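Local coordinates for protein F420-reducing hydrogenase, subunit beta (Methanothermobacter marburgensis, PDB 4OMF) that probably passes electrons between an iron-sulfur cluster and coenzyme F420 through its bound FAD, as the beta subunit of the F420-reducing hydrogenase, at residues C[102-110]-C[197-205]; C[136-147]-C[161-170]. All coordinates share one frame; numbering follows the deposited sequence.

Contact 1: C[102-110]-C[197-205]; sequences IPCQTMGIR and DYVAELADV. With SF4 (iron/sulfur cluster), chain N; KEN (N,N-dimethylmethanamine), chain P; FAD (flavin-adenine dinucleotide), chain R.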
loop_
_atom_site.group_PDB
_atom_site.type_symbol
_atom_site.label_atom_id
_atom_site.label_comp_id
_atom_site.label_asym_id
_atom_site.label_seq_id
_atom_site.Cartn_x
_atom_site.Cartn_y
_atom_site.Cartn_z
ATOM N N ILE C 102 -10.060 -18.886 21.849
ATOM C CA ILE C 102 -9.114 -18.694 22.948
ATOM C C ILE C 102 -9.313 -17.260 23.501
ATOM O O ILE C 102 -10.037 -16.470 22.903
ATOM C CB ILE C 102 -7.669 -18.957 22.475
ATOM C CG1 ILE C 102 -7.320 -18.108 21.243
ATOM C CG2 ILE C 102 -7.488 -20.460 22.168
ATOM C CD1 ILE C 102 -5.840 -18.238 20.807
ATOM N N PRO C 103 -8.724 -16.937 24.663
ATOM C CA PRO C 103 -9.088 -15.645 25.278
ATOM C C PRO C 103 -8.855 -14.403 24.392
ATOM O O PRO C 103 -9.732 -13.545 24.359
ATOM C CB PRO C 103 -8.217 -15.600 26.534
ATOM C CG PRO C 103 -8.138 -17.081 26.953
ATOM C CD PRO C 103 -7.997 -17.816 25.609
ATOM N N CYS C 104 -7.740 -14.310 23.671
ATOM C CA CYS C 104 -7.503 -13.093 22.885
ATOM C C CYS C 104 -8.518 -12.971 21.744
ATOM O O CYS C 104 -8.912 -11.867 21.376
ATOM C CB CYS C 104 -6.076 -13.054 22.331
ATOM S SG CYS C 104 -5.638 -14.497 21.341
ATOM N N GLN C 105 -8.943 -14.096 21.180
ATOM C CA GLN C 105 -9.989 -14.050 20.162
ATOM C C GLN C 105 -11.307 -13.628 20.778
ATOM O O GLN C 105 -12.051 -12.850 20.173
ATOM C CB GLN C 105 -10.135 -15.395 19.462
ATOM C CG GLN C 105 -8.966 -15.681 18.508
ATOM C CD GLN C 105 -8.946 -17.115 18.033
ATOM O OE1 GLN C 105 -9.834 -17.914 18.365
ATOM N NE2 GLN C 105 -7.905 -17.471 17.297
ATOM N N THR C 106 -11.600 -14.120 21.980
ATOM C CA THR C 106 -12.799 -13.707 22.688
ATOM C C THR C 106 -12.784 -12.182 22.865
ATOM O O THR C 106 -13.809 -11.534 22.776
ATOM C CB THR C 106 -12.900 -14.441 24.041
ATOM O OG1 THR C 106 -12.945 -15.855 23.802
ATOM C CG2 THR C 106 -14.141 -14.045 24.805
ATOM N N MET C 107 -11.603 -11.612 23.110
ATOM C CA MET C 107 -11.504 -10.164 23.293
ATOM C C MET C 107 -11.833 -9.363 22.029
ATOM O O MET C 107 -12.546 -8.364 22.080
ATOM C CB MET C 107 -10.108 -9.792 23.786
ATOM C CG MET C 107 -9.845 -10.361 25.160
ATOM S SD MET C 107 -8.136 -10.063 25.687
ATOM C CE MET C 107 -7.863 -11.483 26.714
ATOM N N GLY C 108 -11.303 -9.789 20.895
ATOM C CA GLY C 108 -11.639 -9.143 19.648
ATOM C C GLY C 108 -13.126 -9.206 19.375
ATOM O O GLY C 108 -13.711 -8.229 18.908
ATOM N N ILE C 109 -13.743 -10.361 19.645
ATOM C CA ILE C 109 -15.186 -10.514 19.442
ATOM C C ILE C 109 -16.013 -9.596 20.363
ATOM O O ILE C 109 -16.948 -8.950 19.914
ATOM C CB ILE C 109 -15.627 -12.003 19.654
ATOM C CG1 ILE C 109 -14.976 -12.900 18.587
ATOM C CG2 ILE C 109 -17.166 -12.143 19.685
ATOM C CD1 ILE C 109 -15.089 -14.381 18.898
ATOM N N ARG C 110 -15.675 -9.552 21.646
ATOM C CA ARG C 110 -16.457 -8.771 22.606
ATOM C C ARG C 110 -16.250 -7.280 22.325
ATOM O O ARG C 110 -17.172 -6.472 22.483
ATOM C CB ARG C 110 -16.067 -9.110 24.057
ATOM C CG ARG C 110 -16.408 -10.530 24.515
ATOM C CD ARG C 110 -17.850 -10.916 24.223
ATOM N NE ARG C 110 -18.255 -12.066 25.031
ATOM C CZ ARG C 110 -19.374 -12.754 24.834
ATOM N NH1 ARG C 110 -19.663 -13.794 25.606
ATOM N NH2 ARG C 110 -20.192 -12.422 23.843
ATOM N N ASP C 197 -5.303 -13.096 30.519
ATOM C CA ASP C 197 -6.540 -13.869 30.570
ATOM C C ASP C 197 -6.237 -15.353 30.319
ATOM O O ASP C 197 -5.918 -15.747 29.197
ATOM C CB ASP C 197 -7.518 -13.299 29.524
ATOM C CG ASP C 197 -8.951 -13.818 29.656
ATOM O OD1 ASP C 197 -9.185 -14.924 30.191
ATOM O OD2 ASP C 197 -9.854 -13.101 29.164
ATOM N N TYR C 198 -6.349 -16.164 31.372
ATOM C CA TYR C 198 -6.088 -17.592 31.251
ATOM C C TYR C 198 -7.345 -18.389 30.927
ATOM O O TYR C 198 -7.336 -19.237 30.045
ATOM C CB TYR C 198 -5.459 -18.137 32.537
ATOM C CG TYR C 198 -5.133 -19.616 32.457
ATOM C CD1 TYR C 198 -4.344 -20.112 31.431
ATOM C CD2 TYR C 198 -5.610 -20.508 33.401
ATOM C CE1 TYR C 198 -4.035 -21.456 31.354
ATOM C CE2 TYR C 198 -5.302 -21.861 33.323
ATOM C CZ TYR C 198 -4.511 -22.318 32.298
ATOM O OH TYR C 198 -4.193 -23.651 32.196
ATOM N N VAL C 199 -8.424 -18.123 31.656
ATOM C CA VAL C 199 -9.596 -18.977 31.552
ATOM C C VAL C 199 -10.697 -18.378 30.681
ATOM O O VAL C 199 -11.872 -18.705 30.861
ATOM C CB VAL C 199 -10.178 -19.312 32.947
ATOM C CG1 VAL C 199 -9.285 -20.321 33.681
ATOM C CG2 VAL C 199 -10.368 -18.055 33.787
ATOM N N ALA C 200 -10.317 -17.542 29.716
ATOM C CA ALA C 200 -11.288 -16.946 28.785
ATOM C C ALA C 200 -12.421 -16.277 29.569
ATOM O O ALA C 200 -13.571 -16.700 29.496
ATOM C CB ALA C 200 -11.853 -17.999 27.820
ATOM N N GLU C 201 -12.070 -15.247 30.327
ATOM C CA GLU C 201 -12.979 -14.615 31.268
ATOM C C GLU C 201 -14.203 -13.960 30.644
ATOM O O GLU C 201 -15.171 -13.706 31.348
ATOM C CB GLU C 201 -12.216 -13.570 32.085
ATOM C CG GLU C 201 -11.103 -14.190 32.932
ATOM C CD GLU C 201 -10.223 -13.164 33.627
ATOM O OE1 GLU C 201 -10.721 -12.053 33.914
ATOM O OE2 GLU C 201 -9.033 -13.477 33.887
ATOM N N LEU C 202 -14.170 -13.669 29.342
ATOM C CA LEU C 202 -15.283 -12.942 28.739
ATOM C C LEU C 202 -16.200 -13.843 27.902
ATOM O O LEU C 202 -17.131 -13.360 27.257
ATOM C CB LEU C 202 -14.753 -11.778 27.879
ATOM C CG LEU C 202 -13.945 -10.741 28.688
ATOM C CD1 LEU C 202 -13.359 -9.625 27.817
ATOM C CD2 LEU C 202 -14.793 -10.153 29.791
ATOM N N ALA C 203 -15.940 -15.152 27.904
ATOM C CA ALA C 203 -16.742 -16.074 27.108
ATOM C C ALA C 203 -18.090 -16.338 27.781
ATOM O O ALA C 203 -18.251 -16.076 28.973
ATOM C CB ALA C 203 -15.997 -17.397 26.896
ATOM N N ASP C 204 -19.045 -16.881 27.036
ATOM C CA ASP C 204 -20.299 -17.303 27.656
ATOM C C ASP C 204 -20.091 -18.473 28.625
ATOM O O ASP C 204 -20.663 -18.486 29.717
ATOM C CB ASP C 204 -21.309 -17.711 26.609
ATOM C CG ASP C 204 -21.804 -16.538 25.797
ATOM O OD1 ASP C 204 -22.090 -15.471 26.392
ATOM O OD2 ASP C 204 -21.924 -16.693 24.574
ATOM N N VAL C 205 -19.338 -19.472 28.159
ATOM C CA VAL C 205 -18.929 -20.661 28.922
ATOM C C VAL C 205 -17.470 -20.858 28.585
ATOM O O VAL C 205 -17.115 -20.739 27.412
ATOM C CB VAL C 205 -19.671 -21.948 28.500
ATOM C CG1 VAL C 205 -19.446 -23.061 29.512
ATOM C CG2 VAL C 205 -21.115 -21.704 28.274
HETATM FE FE1 SF4 N . -3.981 -15.389 22.812
HETATM FE FE2 SF4 N . -3.305 -14.931 25.331
HETATM FE FE3 SF4 N . -1.433 -15.762 23.619
HETATM FE FE4 SF4 N . -3.349 -17.501 24.359
HETATM S S1 SF4 N . -1.747 -16.565 25.756
HETATM S S2 SF4 N . -2.635 -17.101 22.186
HETATM S S3 SF4 N . -5.125 -16.134 24.677
HETATM S S4 SF4 N . -2.528 -13.748 23.531
HETATM C CA1 KEN P . -23.986 -13.631 25.283
HETATM C CB1 KEN P . -23.734 -12.165 23.258
HETATM C CC1 KEN P . -22.490 -14.290 23.351
HETATM N NE1 KEN P . -23.765 -13.587 23.773
HETATM P PA FAD R . -13.123 -30.643 21.517
HETATM O O1A FAD R . -11.844 -31.422 21.355
HETATM O O2A FAD R . -14.483 -31.274 21.463
HETATM O O5B FAD R . -13.107 -29.483 20.425
HETATM C C5B FAD R . -11.953 -28.631 20.445
HETATM C C4B FAD R . -12.352 -27.306 19.793
HETATM O O4B FAD R . -11.243 -26.406 19.847
HETATM C C3B FAD R . -12.704 -27.525 18.327
HETATM O O3B FAD R . -13.950 -26.900 17.984
HETATM C C2B FAD R . -11.564 -26.834 17.591
HETATM O O2B FAD R . -12.033 -26.232 16.375
HETATM C C1B FAD R . -11.076 -25.792 18.580
HETATM N N9A FAD R . -9.653 -25.495 18.343
HETATM C C8A FAD R . -8.660 -26.400 18.280
HETATM N N7A FAD R . -7.471 -25.791 18.064
HETATM C C5A FAD R . -7.726 -24.455 17.992
HETATM C C6A FAD R . -6.917 -23.237 17.759
HETATM N N6A FAD R . -5.577 -23.307 17.543
HETATM N N1A FAD R . -7.566 -22.061 17.773
HETATM C C2A FAD R . -8.901 -21.964 17.947
HETATM N N3A FAD R . -9.709 -23.031 18.153
HETATM C C4A FAD R . -9.165 -24.273 18.182
HETATM N N1 FAD R . -6.412 -25.935 27.968
HETATM C C2 FAD R . -6.042 -25.674 29.285
HETATM O O2 FAD R . -6.609 -26.299 30.204
HETATM N N3 FAD R . -5.025 -24.762 29.532
HETATM C C4 FAD R . -4.416 -24.079 28.500
HETATM O O4 FAD R . -3.531 -23.238 28.770
HETATM C C4X FAD R . -4.307 -24.790 27.246
HETATM N N5 FAD R . -3.545 -24.084 26.183
HETATM C C5X FAD R . -4.310 -23.955 24.937
HETATM C C6 FAD R . -3.654 -23.242 23.919
HETATM C C7 FAD R . -4.180 -23.236 22.622
HETATM C C7M FAD R . -3.484 -22.455 21.515
HETATM C C8 FAD R . -5.343 -23.961 22.372
HETATM C C8M FAD R . -6.008 -24.039 21.010
HETATM C C9 FAD R . -5.998 -24.693 23.386
HETATM C C9A FAD R . -5.430 -24.770 24.662
HETATM N N10 FAD R . -6.132 -25.417 25.712
HETATM C C10 FAD R . -5.553 -25.565 26.959
HETATM C "C1'" FAD R . -7.517 -25.912 25.581
HETATM C "C2'" FAD R . -7.626 -27.372 25.224
HETATM O "O2'" FAD R . -6.503 -27.917 24.702
HETATM C "C3'" FAD R . -8.801 -27.683 24.639
HETATM O "O3'" FAD R . -8.913 -27.228 23.366
HETATM C "C4'" FAD R . -10.054 -27.510 25.479
HETATM O "O4'" FAD R . -9.951 -28.189 26.749
HETATM C "C5'" FAD R . -11.296 -27.986 24.717
HETATM O "O5'" FAD R . -11.337 -29.404 24.708
HETATM P P FAD R . -12.693 -30.191 24.386
HETATM O O1P FAD R . -13.765 -29.586 25.266
HETATM O O2P FAD R . -12.451 -31.669 24.477
HETATM O O3P FAD R . -13.007 -29.733 22.856
#

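Contact 2: C[136-147]-C[161-170]; sequences ENFPYTSLQTFI and MDIGKGKFWV. With FAD (flavin-adenine dinucleotide), chain R; SF4 (iron/sulfur cluster), chain N.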
loop_
_atom_site.group_PDB
_atom_site.type_symbol
_atom_site.label_atom_id
_atom_site.label_comp_id
_atom_site.label_asym_id
_atom_site.label_seq_id
_atom_site.Cartn_x
_atom_site.Cartn_y
_atom_site.Cartn_z
ATOM N N GLU C 136 -0.407 -19.962 26.002
ATOM C CA GLU C 136 0.511 -19.536 24.950
ATOM C C GLU C 136 0.073 -20.160 23.646
ATOM O O GLU C 136 -0.596 -21.193 23.655
ATOM C CB GLU C 136 1.959 -19.949 25.261
ATOM C CG GLU C 136 2.193 -21.456 25.348
ATOM C CD GLU C 136 2.090 -22.006 26.763
ATOM O OE1 GLU C 136 1.435 -23.057 26.954
ATOM O OE2 GLU C 136 2.676 -21.400 27.689
ATOM N N ASN C 137 0.467 -19.556 22.523
ATOM C CA ASN C 137 0.307 -20.218 21.235
ATOM C C ASN C 137 1.612 -20.128 20.418
ATOM O O ASN C 137 2.453 -19.286 20.690
ATOM C CB ASN C 137 -0.870 -19.623 20.453
ATOM C CG ASN C 137 -1.495 -20.622 19.495
ATOM O OD1 ASN C 137 -1.016 -21.743 19.360
ATOM N ND2 ASN C 137 -2.587 -20.222 18.837
ATOM N N PHE C 138 1.776 -21.030 19.459
ATOM C CA PHE C 138 3.053 -21.224 18.748
ATOM C C PHE C 138 2.954 -21.009 17.239
ATOM O O PHE C 138 2.000 -21.439 16.603
ATOM C CB PHE C 138 3.599 -22.649 18.993
ATOM C CG PHE C 138 3.856 -22.963 20.433
ATOM C CD1 PHE C 138 5.052 -22.583 21.037
ATOM C CD2 PHE C 138 2.900 -23.615 21.198
ATOM C CE1 PHE C 138 5.298 -22.846 22.385
ATOM C CE2 PHE C 138 3.135 -23.875 22.549
ATOM C CZ PHE C 138 4.343 -23.493 23.137
ATOM N N PRO C 139 3.958 -20.340 16.650
ATOM C CA PRO C 139 4.010 -20.399 15.184
ATOM C C PRO C 139 4.173 -21.867 14.748
ATOM O O PRO C 139 4.673 -22.703 15.508
ATOM C CB PRO C 139 5.233 -19.552 14.821
ATOM C CG PRO C 139 5.527 -18.723 16.057
ATOM C CD PRO C 139 5.039 -19.521 17.231
ATOM N N TYR C 140 3.738 -22.177 13.539
ATOM C CA TYR C 140 3.785 -23.546 13.049
ATOM C C TYR C 140 5.223 -24.099 13.035
ATOM O O TYR C 140 5.455 -25.266 13.379
ATOM C CB TYR C 140 3.173 -23.634 11.652
ATOM C CG TYR C 140 3.020 -25.065 11.137
ATOM C CD1 TYR C 140 3.785 -25.532 10.063
ATOM C CD2 TYR C 140 2.113 -25.936 11.730
ATOM C CE1 TYR C 140 3.644 -26.839 9.582
ATOM C CE2 TYR C 140 1.960 -27.254 11.263
ATOM C CZ TYR C 140 2.739 -27.690 10.196
ATOM O OH TYR C 140 2.587 -28.963 9.713
ATOM N N THR C 141 6.195 -23.256 12.684
ATOM C CA THR C 141 7.588 -23.700 12.654
ATOM C C THR C 141 8.097 -24.101 14.037
ATOM O O THR C 141 8.942 -24.981 14.149
ATOM C CB THR C 141 8.528 -22.627 12.083
ATOM O OG1 THR C 141 8.150 -21.360 12.633
ATOM C CG2 THR C 141 8.440 -22.591 10.559
ATOM N N SER C 142 7.577 -23.463 15.086
ATOM C CA SER C 142 7.937 -23.864 16.435
ATOM C C SER C 142 7.406 -25.257 16.725
ATOM O O SER C 142 8.116 -26.073 17.289
ATOM C CB SER C 142 7.400 -22.871 17.468
ATOM O OG SER C 142 8.179 -21.689 17.417
ATOM N N LEU C 143 6.165 -25.541 16.332
ATOM C CA LEU C 143 5.676 -26.922 16.490
ATOM C C LEU C 143 6.573 -27.902 15.749
ATOM O O LEU C 143 6.904 -28.969 16.272
ATOM C CB LEU C 143 4.239 -27.070 16.010
ATOM C CG LEU C 143 3.149 -26.406 16.838
ATOM C CD1 LEU C 143 1.776 -26.869 16.308
ATOM C CD2 LEU C 143 3.318 -26.759 18.307
ATOM N N GLN C 144 7.000 -27.532 14.544
ATOM C CA GLN C 144 7.907 -28.393 13.798
ATOM C C GLN C 144 9.225 -28.619 14.528
ATOM O O GLN C 144 9.756 -29.730 14.511
ATOM C CB GLN C 144 8.171 -27.811 12.401
ATOM C CG GLN C 144 7.028 -28.038 11.438
ATOM C CD GLN C 144 7.242 -27.323 10.132
ATOM O OE1 GLN C 144 7.677 -26.172 10.121
ATOM N NE2 GLN C 144 6.952 -28.001 9.012
ATOM N N THR C 145 9.765 -27.575 15.155
ATOM C CA THR C 145 10.983 -27.747 15.954
ATOM C C THR C 145 10.757 -28.766 17.076
ATOM O O THR C 145 11.575 -29.659 17.272
ATOM C CB THR C 145 11.474 -26.428 16.585
ATOM O OG1 THR C 145 11.827 -25.504 15.546
ATOM C CG2 THR C 145 12.729 -26.686 17.450
ATOM N N PHE C 146 9.633 -28.646 17.779
ATOM C CA PHE C 146 9.329 -29.595 18.846
ATOM C C PHE C 146 9.251 -31.010 18.289
ATOM O O PHE C 146 9.880 -31.925 18.815
ATOM C CB PHE C 146 8.004 -29.259 19.548
ATOM C CG PHE C 146 7.930 -27.851 20.094
ATOM C CD1 PHE C 146 6.707 -27.270 20.362
ATOM C CD2 PHE C 146 9.078 -27.124 20.352
ATOM C CE1 PHE C 146 6.627 -25.975 20.861
ATOM C CE2 PHE C 146 8.999 -25.833 20.838
ATOM C CZ PHE C 146 7.778 -25.262 21.096
ATOM N N ILE C 147 8.482 -31.171 17.211
ATOM C CA ILE C 147 8.042 -32.497 16.746
ATOM C C ILE C 147 9.010 -33.147 15.750
ATOM O O ILE C 147 9.350 -34.317 15.892
ATOM C CB ILE C 147 6.631 -32.386 16.112
ATOM C CG1 ILE C 147 5.599 -32.104 17.212
ATOM C CG2 ILE C 147 6.278 -33.638 15.300
ATOM C CD1 ILE C 147 4.276 -31.549 16.713
ATOM N N MET C 161 -1.780 -34.061 20.012
ATOM C CA MET C 161 -0.831 -33.319 20.839
ATOM C C MET C 161 -1.566 -32.826 22.087
ATOM O O MET C 161 -2.790 -32.684 22.078
ATOM C CB MET C 161 -0.186 -32.158 20.063
ATOM C CG MET C 161 -1.168 -31.160 19.444
ATOM S SD MET C 161 -0.312 -29.890 18.456
ATOM C CE MET C 161 0.536 -30.880 17.228
ATOM N N ASP C 162 -0.816 -32.585 23.159
ATOM C CA ASP C 162 -1.414 -32.200 24.439
ATOM C C ASP C 162 -0.371 -31.464 25.273
ATOM O O ASP C 162 0.835 -31.658 25.100
ATOM C CB ASP C 162 -1.918 -33.444 25.182
ATOM C CG ASP C 162 -3.048 -33.136 26.156
ATOM O OD1 ASP C 162 -3.423 -31.949 26.280
ATOM O OD2 ASP C 162 -3.565 -34.092 26.781
ATOM N N ILE C 163 -0.837 -30.606 26.166
ATOM C CA ILE C 163 0.042 -29.886 27.082
ATOM C C ILE C 163 -0.531 -30.068 28.475
ATOM O O ILE C 163 -1.738 -29.968 28.671
ATOM C CB ILE C 163 0.148 -28.383 26.716
ATOM C CG1 ILE C 163 0.932 -28.221 25.412
ATOM C CG2 ILE C 163 0.777 -27.583 27.872
ATOM C CD1 ILE C 163 1.036 -26.793 24.881
ATOM N N GLY C 164 0.323 -30.382 29.437
ATOM C CA GLY C 164 -0.135 -30.593 30.798
ATOM C C GLY C 164 0.919 -31.258 31.644
ATOM O O GLY C 164 1.857 -31.875 31.126
ATOM N N LYS C 165 0.769 -31.124 32.961
ATOM C CA LYS C 165 1.685 -31.714 33.921
ATOM C C LYS C 165 3.157 -31.424 33.592
ATOM O O LYS C 165 4.021 -32.292 33.726
ATOM C CB LYS C 165 1.443 -33.225 34.008
ATOM C CG LYS C 165 -0.017 -33.570 34.305
ATOM C CD LYS C 165 -0.200 -35.043 34.644
ATOM C CE LYS C 165 -1.680 -35.439 34.638
ATOM N NZ LYS C 165 -2.296 -35.426 33.268
ATOM N N GLY C 166 3.420 -30.197 33.164
ATOM C CA GLY C 166 4.773 -29.728 32.963
ATOM C C GLY C 166 5.405 -30.158 31.653
ATOM O O GLY C 166 6.596 -29.961 31.463
ATOM N N LYS C 167 4.610 -30.728 30.746
ATOM C CA LYS C 167 5.164 -31.296 29.512
ATOM C C LYS C 167 4.337 -30.964 28.295
ATOM O O LYS C 167 3.139 -30.709 28.401
ATOM C CB LYS C 167 5.281 -32.824 29.623
ATOM C CG LYS C 167 6.139 -33.318 30.776
ATOM C CD LYS C 167 6.069 -34.832 30.908
ATOM C CE LYS C 167 6.802 -35.305 32.155
ATOM N NZ LYS C 167 6.805 -36.788 32.225
ATOM N N PHE C 168 5.007 -30.959 27.145
ATOM C CA PHE C 168 4.377 -30.997 25.825
ATOM C C PHE C 168 4.367 -32.465 25.408
ATOM O O PHE C 168 5.397 -33.127 25.505
ATOM C CB PHE C 168 5.178 -30.135 24.842
ATOM C CG PHE C 168 4.593 -30.050 23.462
ATOM C CD1 PHE C 168 3.616 -29.114 23.167
ATOM C CD2 PHE C 168 5.060 -30.868 22.450
ATOM C CE1 PHE C 168 3.082 -29.023 21.880
ATOM C CE2 PHE C 168 4.525 -30.789 21.167
ATOM C CZ PHE C 168 3.535 -29.872 20.890
ATOM N N TRP C 169 3.205 -32.969 24.986
ATOM C CA TRP C 169 3.023 -34.386 24.668
ATOM C C TRP C 169 2.676 -34.624 23.199
ATOM O O TRP C 169 1.800 -33.945 22.641
ATOM C CB TRP C 169 1.892 -34.986 25.509
ATOM C CG TRP C 169 1.996 -34.778 26.991
ATOM C CD1 TRP C 169 1.848 -33.602 27.669
ATOM C CD2 TRP C 169 2.207 -35.792 27.980
ATOM N NE1 TRP C 169 1.994 -33.818 29.022
ATOM C CE2 TRP C 169 2.221 -35.152 29.239
ATOM C CE3 TRP C 169 2.424 -37.171 27.922
ATOM C CZ2 TRP C 169 2.417 -35.851 30.438
ATOM C CZ3 TRP C 169 2.626 -37.868 29.112
ATOM C CH2 TRP C 169 2.627 -37.201 30.354
ATOM N N VAL C 170 3.304 -35.621 22.586
ATOM C CA VAL C 170 2.853 -36.040 21.259
ATOM C C VAL C 170 2.583 -37.533 21.270
ATOM O O VAL C 170 3.373 -38.308 21.765
ATOM C CB VAL C 170 3.863 -35.654 20.130
ATOM C CG1 VAL C 170 4.239 -34.171 20.224
ATOM C CG2 VAL C 170 5.094 -36.475 20.179
HETATM P PA FAD R . -13.123 -30.643 21.517
HETATM O O1A FAD R . -11.844 -31.422 21.355
HETATM O O2A FAD R . -14.483 -31.274 21.463
HETATM O O5B FAD R . -13.107 -29.483 20.425
HETATM C C5B FAD R . -11.953 -28.631 20.445
HETATM C C4B FAD R . -12.352 -27.306 19.793
HETATM O O4B FAD R . -11.243 -26.406 19.847
HETATM C C3B FAD R . -12.704 -27.525 18.327
HETATM O O3B FAD R . -13.950 -26.900 17.984
HETATM C C2B FAD R . -11.564 -26.834 17.591
HETATM O O2B FAD R . -12.033 -26.232 16.375
HETATM C C1B FAD R . -11.076 -25.792 18.580
HETATM N N9A FAD R . -9.653 -25.495 18.343
HETATM C C8A FAD R . -8.660 -26.400 18.280
HETATM N N7A FAD R . -7.471 -25.791 18.064
HETATM C C5A FAD R . -7.726 -24.455 17.992
HETATM C C6A FAD R . -6.917 -23.237 17.759
HETATM N N6A FAD R . -5.577 -23.307 17.543
HETATM N N1A FAD R . -7.566 -22.061 17.773
HETATM C C2A FAD R . -8.901 -21.964 17.947
HETATM N N3A FAD R . -9.709 -23.031 18.153
HETATM C C4A FAD R . -9.165 -24.273 18.182
HETATM N N1 FAD R . -6.412 -25.935 27.968
HETATM C C2 FAD R . -6.042 -25.674 29.285
HETATM O O2 FAD R . -6.609 -26.299 30.204
HETATM N N3 FAD R . -5.025 -24.762 29.532
HETATM C C4 FAD R . -4.416 -24.079 28.500
HETATM O O4 FAD R . -3.531 -23.238 28.770
HETATM C C4X FAD R . -4.307 -24.790 27.246
HETATM N N5 FAD R . -3.545 -24.084 26.183
HETATM C C5X FAD R . -4.310 -23.955 24.937
HETATM C C6 FAD R . -3.654 -23.242 23.919
HETATM C C7 FAD R . -4.180 -23.236 22.622
HETATM C C7M FAD R . -3.484 -22.455 21.515
HETATM C C8 FAD R . -5.343 -23.961 22.372
HETATM C C8M FAD R . -6.008 -24.039 21.010
HETATM C C9 FAD R . -5.998 -24.693 23.386
HETATM C C9A FAD R . -5.430 -24.770 24.662
HETATM N N10 FAD R . -6.132 -25.417 25.712
HETATM C C10 FAD R . -5.553 -25.565 26.959
HETATM C "C1'" FAD R . -7.517 -25.912 25.581
HETATM C "C2'" FAD R . -7.626 -27.372 25.224
HETATM O "O2'" FAD R . -6.503 -27.917 24.702
HETATM C "C3'" FAD R . -8.801 -27.683 24.639
HETATM O "O3'" FAD R . -8.913 -27.228 23.366
HETATM C "C4'" FAD R . -10.054 -27.510 25.479
HETATM O "O4'" FAD R . -9.951 -28.189 26.749
HETATM C "C5'" FAD R . -11.296 -27.986 24.717
HETATM O "O5'" FAD R . -11.337 -29.404 24.708
HETATM P P FAD R . -12.693 -30.191 24.386
HETATM O O1P FAD R . -13.765 -29.586 25.266
HETATM O O2P FAD R . -12.451 -31.669 24.477
HETATM O O3P FAD R . -13.007 -29.733 22.856
HETATM FE FE1 SF4 N . -3.981 -15.389 22.812
HETATM FE FE2 SF4 N . -3.305 -14.931 25.331
HETATM FE FE3 SF4 N . -1.433 -15.762 23.619
HETATM FE FE4 SF4 N . -3.349 -17.501 24.359
HETATM S S1 SF4 N . -1.747 -16.565 25.756
HETATM S S2 SF4 N . -2.635 -17.101 22.186
HETATM S S3 SF4 N . -5.125 -16.134 24.677
HETATM S S4 SF4 N . -2.528 -13.748 23.531
#

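Contact 1: C[102-110]-C[197-205]
Arg-110 on helix 103-114 reaches the loop 197-205, which closes over one side of that helix beside the [4Fe-4S] cluster. The helix is the crossover of a beta-alpha-beta unit between parallel strands 97-101 and 126-132. The loop makes a type I beta turn from Ala-200 to Ala-203. Along Arg-110, CB leads to CG, which lies 4.0 Å from Leu-202 CB. The chain bends at chi2 (-50°), and CD passes Leu-202 O at 4.0 Å. NE bonds to Leu-202 O at 2.8 Å, and NH1 bonds to the same oxygen at 3.1 Å. Leu-202 O lies in the guanidinium plane, so the group grips it side-on with two N-H bonds. NH1 also forms a salt bridge with Asp-204 OD1, through a weak hydrogen bond, though OD1 is less surely placed; that carboxylate also accepts from Leu-129 N. NH2 bonds to Gln-113, near the bound N,N-dimethylmethanamine. An alanine here is likely to leave Leu-202 O without both of its donors and Asp-204 without this positive partner.

The rest of the contact is van der Waals packing. In one of its two modelled conformers, Thr-106 CG2 packs on the turn, 3.9 Å from Leu-202 CB. Met-107 extends along the helix and puts CE 3.4 Å from Asp-197 CB. Pro-103 CG fits against the backbone of the loop and lies 3.9 Å from Ala-200 CB. Both segments also serve the cofactors. Tyr-198 OH accepts a hydrogen bond from FAD N3. Next to Pro-103, Cys-104 SG binds the cluster iron FE1 at 2.4 Å.

Contact 2: C[136-147]-C[161-170]
Phe-146 on helix 140-150 turns its ring edge to the face of Phe-168 on strand 167-171. The stack is edge-to-face, with centroids 5.3 Å apart and planes at 63°. Phe-146 CD1 sits over the centre of the Phe-168 ring. The axes of segments 140-147 and 167-170 cross at -80°. Around the stack the packing is tight. Leu-143 CD2 approaches Phe-168 CZ at 4.1 Å. Ile-147 works with two carbons: CG1 meets Val-170 CG1 at 3.9 Å, and CD1 meets Met-161 CE at 3.8 Å. Met-161 bends at chi3 (59°), which carries CE there.

The other end is looser. Ile-163 CD1 comes to the edge of the Phe-138 ring, 4.3 Å from CE2. Glu-136 is partly exposed, and its OE1 bonds to an unidentified bound molecule. Glu-136 and Asn-137, just before the helix, border both FAD and the cluster. The hairpin's type I' turn at Gly-164 to Lys-167 projects beyond the contact. No hydrogen bond joins the two segments, so helix and hairpin are held by apolar and aromatic packing.

Overall arrangement
Contact 1 and contact 2 have centres about 22 Å apart. Contact 2 is nested in the chain loop that contact 1 closes: the order is 102-110, 136-147, 161-170, 197-205. Contact 1 lies nearer the centre of the chain. Its helix 103-114 follows strand 97-101, and its loop leads into strand 205-208; both strands belong to the large mixed sheet. Contact 2 instead joins helix 140-150 to the small antiparallel sheet. The two meet where Ile-102 CD1 packs against Asn-137 ND2 at 4.3 Å. Both touch the iron-sulfur cluster and FAD, so the two parts of the fold converge on the probable electron path between these cofactors.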